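Local coordinates for protein L-threonine dehydrogenase (Flavobacterium frigidimaris, PDB 2YY7) that binds NAD and probably oxidises L-threonine at its 3-hydroxyl, as a UDP-galactose 4-epimerase-like member of the short-chain dehydrogenase/reductase superfamily, at residues A[185-190]-A[250-255]. Residues are numbered along the deposited sequence; the frame is centred on the assembly and turned at random.
Sequences TDYAVD and TEIANE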
# COMPACT_ATOMS: atom_id res chain seq x y z
N THR A 185 4.73 10.88 17.89
CA THR A 185 5.41 10.54 19.13
C THR A 185 6.33 11.66 19.63
O THR A 185 7.02 11.50 20.63
CB THR A 185 6.26 9.26 18.94
OG1 THR A 185 7.11 9.41 17.80
CG2 THR A 185 5.35 8.05 18.72
N ASP A 186 6.31 12.80 18.94
CA ASP A 186 7.17 13.92 19.31
C ASP A 186 7.02 14.44 20.74
O ASP A 186 7.91 15.11 21.25
CB ASP A 186 6.96 15.07 18.32
CG ASP A 186 7.44 14.73 16.91
OD1 ASP A 186 7.81 13.56 16.65
OD2 ASP A 186 7.44 15.64 16.06
N TYR A 187 5.91 14.12 21.40
CA TYR A 187 5.71 14.59 22.77
C TYR A 187 6.79 14.03 23.70
O TYR A 187 7.12 14.67 24.70
CB TYR A 187 4.33 14.18 23.31
CG TYR A 187 4.32 12.84 24.03
CD1 TYR A 187 4.09 11.65 23.34
CD2 TYR A 187 4.61 12.77 25.39
CE1 TYR A 187 4.14 10.42 24.00
CE2 TYR A 187 4.67 11.54 26.06
CZ TYR A 187 4.43 10.37 25.35
OH TYR A 187 4.51 9.16 26.00
N ALA A 188 7.31 12.85 23.38
CA ALA A 188 8.34 12.21 24.20
C ALA A 188 9.67 12.96 24.16
O ALA A 188 10.59 12.66 24.93
CB ALA A 188 8.53 10.76 23.77
N VAL A 189 9.79 13.91 23.24
CA VAL A 189 10.98 14.73 23.12
C VAL A 189 10.65 16.08 23.75
O VAL A 189 11.36 16.56 24.63
CB VAL A 189 11.38 14.94 21.64
CG1 VAL A 189 12.55 15.92 21.54
CG2 VAL A 189 11.77 13.60 21.02
N ASP A 190 9.54 16.67 23.32
CA ASP A 190 9.09 17.96 23.84
C ASP A 190 9.01 17.99 25.36
O ASP A 190 9.43 18.97 26.00
CB ASP A 190 7.73 18.31 23.25
CG ASP A 190 7.78 18.62 21.77
OD1 ASP A 190 6.70 18.75 21.15
OD2 ASP A 190 8.90 18.75 21.23
N THR A 250 2.12 9.23 31.18
CA THR A 250 2.17 9.20 32.64
C THR A 250 3.48 8.59 33.11
O THR A 250 4.13 9.11 34.03
CB THR A 250 1.00 8.37 33.24
OG1 THR A 250 -0.25 8.95 32.87
CG2 THR A 250 1.09 8.34 34.77
N GLU A 251 3.89 7.49 32.48
CA GLU A 251 5.12 6.83 32.88
C GLU A 251 6.38 7.65 32.59
O GLU A 251 7.26 7.73 33.44
CB GLU A 251 5.23 5.45 32.21
CG GLU A 251 4.08 4.51 32.57
CD GLU A 251 4.11 3.20 31.80
OE1 GLU A 251 4.20 3.24 30.55
OE2 GLU A 251 4.02 2.13 32.43
N ILE A 252 6.49 8.25 31.40
CA ILE A 252 7.69 9.03 31.11
C ILE A 252 7.73 10.30 31.96
O ILE A 252 8.81 10.75 32.35
CB ILE A 252 7.83 9.39 29.60
CG1 ILE A 252 9.10 10.21 29.40
CG2 ILE A 252 6.61 10.16 29.12
CD1 ILE A 252 9.53 10.35 27.95
N ALA A 253 6.56 10.86 32.25
CA ALA A 253 6.49 12.07 33.08
C ALA A 253 6.93 11.71 34.50
O ALA A 253 7.60 12.49 35.17
CB ALA A 253 5.06 12.62 33.08
N ASN A 254 6.55 10.51 34.96
CA ASN A 254 6.92 10.06 36.29
C ASN A 254 8.42 9.79 36.40
O ASN A 254 9.03 10.02 37.44
CB ASN A 254 6.15 8.78 36.67
CG ASN A 254 4.71 9.06 37.06
OD1 ASN A 254 4.35 10.19 37.40
ND2 ASN A 254 3.87 8.03 37.03
N GLU A 255 9.02 9.30 35.32
CA GLU A 255 10.45 9.04 35.34
C GLU A 255 11.19 10.37 35.42
O GLU A 255 12.20 10.50 36.12
CB GLU A 255 10.88 8.28 34.08
CG GLU A 255 12.31 7.76 34.15
CD GLU A 255 12.50 6.72 35.24
OE1 GLU A 255 13.65 6.52 35.67
OE2 GLU A 255 11.50 6.10 35.66
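Ile252 reaches across from helix 249-257 and meets Tyr187 with one branch and Ala188 with the other. Its CG2 methyl comes up at the edge of the tyrosine ring, near the ring plane, 3.9 Å from Tyr187 CE2 and equally 3.9 Å from Tyr187 OH. The two side chains point contrary ways and overlap side by side. The longer branch extends with CG1 anti to the backbone N (chi1 179°) and stays extended at chi2 (166°), which carries Ile252 CD1 to 4.3 Å from Ala188 CB and 3.9 Å from Ala188 O. The first torsion of Tyr187, 91°, lies off the staggered positions and brings the CE2 and OH end of the ring to Ile252, although CB does not point there. The tyrosine side chain also touches Tyr201 and Cys203 of strand 200-203 and Met213 of strand 211-215. Ala188 shares Met213, while Ile252 touches Leu300 of helix 300-311. The contact thus joins helix 187-197 to helix 249-257; Ala188 lies about 8 Å, side chain to side chain, from the NAD-binding residues Gln13 and Leu173. With no hydrogen bond or salt bridge between the segments and just 114 Å² buried, methyl, ring-edge and backbone-carbonyl contacts make the join, and the fit between the two segments rests on shape.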